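Local coordinates for protein possible prolidase (Bifidobacterium longum NCC2705, PDB 2P9B) that probably hydrolyses carbon-nitrogen bonds as a member of the amidohydrolase family, possibly as a prolidase, at residues V210-Q214 and N318-V323. Sequence-based numbering, arbitrary orientation.
Sequences VTDAQ and NSKNVV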
ATOM      1  N   VAL A 210      16.492  -6.351   3.218  1.00 26.17           N
ATOM      2  CA  VAL A 210      16.475  -7.672   2.589  1.00 26.61           C
ATOM      3  C   VAL A 210      17.866  -8.245   2.320  1.00 26.31           C
ATOM      4  O   VAL A 210      18.066  -9.459   2.385  1.00 25.19           O
ATOM      5  CB  VAL A 210      15.700  -7.638   1.248  1.00 27.82           C
ATOM      6  CG1 VAL A 210      15.831  -8.975   0.528  1.00 29.04           C
ATOM      7  CG2 VAL A 210      14.232  -7.327   1.503  1.00 28.59           C
ATOM      8  N   THR A 211      18.827  -7.379   2.017  1.00 25.48           N
ATOM      9  CA  THR A 211      20.186  -7.832   1.735  1.00 24.91           C
ATOM     10  C   THR A 211      21.041  -7.956   2.991  1.00 24.52           C
ATOM     11  O   THR A 211      22.238  -8.229   2.908  1.00 24.00           O
ATOM     12  CB  THR A 211      20.894  -6.879   0.752  1.00 25.99           C
ATOM     13  OG1 THR A 211      20.935  -5.562   1.310  1.00 25.91           O
ATOM     14  CG2 THR A 211      20.153  -6.846  -0.579  1.00 26.09           C
ATOM     15  N   ASP A 212      20.423  -7.766   4.153  1.00 23.55           N
ATOM     16  CA  ASP A 212      21.136  -7.867   5.419  1.00 24.29           C
ATOM     17  C   ASP A 212      20.843  -9.187   6.121  1.00 23.04           C
ATOM     18  O   ASP A 212      19.869  -9.871   5.809  1.00 21.84           O
ATOM     19  CB  ASP A 212      20.760  -6.709   6.350  1.00 26.69           C
ATOM     20  CG  ASP A 212      21.248  -5.364   5.842  1.00 30.69           C
ATOM     21  OD1 ASP A 212      22.437  -5.262   5.473  1.00 32.11           O
ATOM     22  OD2 ASP A 212      20.445  -4.407   5.825  1.00 31.47           O
ATOM     23  N   ALA A 213      21.696  -9.538   7.073  1.00 22.32           N
ATOM     24  CA  ALA A 213      21.526 -10.774   7.821  1.00 22.02           C
ATOM     25  C   ALA A 213      20.308 -10.667   8.726  1.00 21.94           C
ATOM     26  O   ALA A 213      19.874  -9.569   9.073  1.00 21.14           O
ATOM     27  CB  ALA A 213      22.765 -11.051   8.655  1.00 22.65           C
ATOM     28  N   GLN A 214      19.751 -11.816   9.087  1.00 21.40           N
ATOM     29  CA  GLN A 214      18.616 -11.856   9.989  1.00 21.96           C
ATOM     30  C   GLN A 214      19.259 -11.947  11.361  1.00 23.14           C
ATOM     31  O   GLN A 214      19.823 -12.975  11.732  1.00 21.81           O
ATOM     32  CB  GLN A 214      17.747 -13.077   9.701  1.00 21.96           C
ATOM     33  CG  GLN A 214      17.121 -13.028   8.322  1.00 21.06           C
ATOM     34  CD  GLN A 214      16.258 -14.231   8.020  1.00 23.71           C
ATOM     35  OE1 GLN A 214      16.739 -15.366   7.993  1.00 22.61           O
ATOM     36  NE2 GLN A 214      14.972 -13.992   7.790  1.00 21.56           N
ATOM     37  N   ASN A 318      21.963 -13.415   1.651  1.00 20.21           N
ATOM     38  CA  ASN A 318      21.109 -12.805   2.667  1.00 20.85           C
ATOM     39  C   ASN A 318      19.697 -12.643   2.108  1.00 19.38           C
ATOM     40  O   ASN A 318      18.714 -12.986   2.763  1.00 18.50           O
ATOM     41  CB  ASN A 318      21.654 -11.434   3.090  1.00 21.51           C
ATOM     42  CG  ASN A 318      22.885 -11.536   3.977  1.00 23.27           C
ATOM     43  OD1 ASN A 318      23.082 -12.532   4.677  1.00 24.79           O
ATOM     44  ND2 ASN A 318      23.708 -10.492   3.970  1.00 23.58           N
ATOM     45  N   SER A 319      19.614 -12.124   0.886  1.00 18.31           N
ATOM     46  CA  SER A 319      18.342 -11.908   0.215  1.00 17.74           C
ATOM     47  C   SER A 319      17.536 -13.195   0.072  1.00 17.61           C
ATOM     48  O   SER A 319      16.332 -13.210   0.326  1.00 17.33           O
ATOM     49  CB  SER A 319      18.582 -11.285  -1.163  1.00 19.06           C
ATOM     50  OG  SER A 319      19.167 -10.002  -1.037  1.00 18.00           O
ATOM     51  N   LYS A 320      18.197 -14.278  -0.330  1.00 17.84           N
ATOM     52  CA  LYS A 320      17.510 -15.555  -0.482  1.00 17.83           C
ATOM     53  C   LYS A 320      16.920 -16.004   0.853  1.00 16.96           C
ATOM     54  O   LYS A 320      15.789 -16.481   0.904  1.00 16.92           O
ATOM     55  CB  LYS A 320      18.468 -16.635  -1.017  1.00 20.76           C
ATOM     56  CG  LYS A 320      18.992 -16.378  -2.427  1.00 24.63           C
ATOM     57  CD  LYS A 320      19.928 -17.498  -2.883  1.00 27.84           C
ATOM     58  CE  LYS A 320      20.424 -17.270  -4.305  1.00 30.23           C
ATOM     59  NZ  LYS A 320      19.298 -17.205  -5.280  1.00 33.33           N
ATOM     60  N   ASN A 321      17.671 -15.839   1.939  1.00 17.54           N
ATOM     61  CA  ASN A 321      17.162 -16.258   3.243  1.00 16.92           C
ATOM     62  C   ASN A 321      15.992 -15.388   3.696  1.00 17.27           C
ATOM     63  O   ASN A 321      14.998 -15.894   4.206  1.00 18.33           O
ATOM     64  CB  ASN A 321      18.275 -16.243   4.293  1.00 18.77           C
ATOM     65  CG  ASN A 321      19.412 -17.188   3.942  1.00 17.14           C
ATOM     66  OD1 ASN A 321      19.233 -18.133   3.173  1.00 18.99           O
ATOM     67  ND2 ASN A 321      20.581 -16.944   4.513  1.00 19.79           N
ATOM     68  N   VAL A 322      16.106 -14.081   3.502  1.00 15.99           N
ATOM     69  CA  VAL A 322      15.033 -13.169   3.888  1.00 16.38           C
ATOM     70  C   VAL A 322      13.777 -13.361   3.039  1.00 15.68           C
ATOM     71  O   VAL A 322      12.666 -13.399   3.568  1.00 15.90           O
ATOM     72  CB  VAL A 322      15.479 -11.698   3.769  1.00 16.32           C
ATOM     73  CG1 VAL A 322      14.254 -10.770   3.775  1.00 17.80           C
ATOM     74  CG2 VAL A 322      16.409 -11.348   4.915  1.00 17.06           C
ATOM     75  N   VAL A 323      13.950 -13.461   1.722  1.00 16.66           N
ATOM     76  CA  VAL A 323      12.813 -13.630   0.823  1.00 17.00           C
ATOM     77  C   VAL A 323      12.089 -14.945   1.082  1.00 16.80           C
ATOM     78  O   VAL A 323      10.869 -15.024   0.952  1.00 15.97           O
ATOM     79  CB  VAL A 323      13.249 -13.560  -0.660  1.00 19.34           C
ATOM     80  CG1 VAL A 323      12.067 -13.881  -1.571  1.00 22.28           C
ATOM     81  CG2 VAL A 323      13.766 -12.164  -0.973  1.00 20.99           C
TER
HETATM   82  O   HOH W   1      19.348 -12.528   5.610  1.00 22.08           O
HETATM   83  O   HOH W   2      15.426 -17.451   6.793  1.00 31.93           O
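The CA atoms of T211 and S319, 4.7 Å apart, are the nearest pair across the two segments, where the irregular segment 210-214 runs past one side of helix 313-335. V210 O faces the helix backbone: S319 CA lies 3.3 Å from it with 140° at the hydrogen, which supports a CA-H...O contact. N318 meets the loop with its amide. ND2 donates to T211 O at 2.9 Å with an N-H...O angle of 147°, arriving from above the carbonyl plane and not along a lone pair. One water donates to both D212 O and N318 O, adding a second link beside the direct bond. Cut back to an alanine, position N318 would probably leave T211 O without this amide donor and the space the amide fills near A213 open. Around V210 the contact is apolar: V210 CG1, anti to the backbone N (chi1 173°), lies 4.0 Å from V322 CG1 and also reaches V323 CG2, while V322 CG2 packs against Q214 CG at 3.9 Å. The extended chain of Q214 carries its amide past V322; NE2 bonds to Q248 O, and OE1 accepts from a second water that also donates to N321 O. With L301 of helix 295-303 touching V210, the contact packs the loop that follows strand 202-205 onto helix 313-335, consistent with the TIM-barrel fold of the amidohydrolase family.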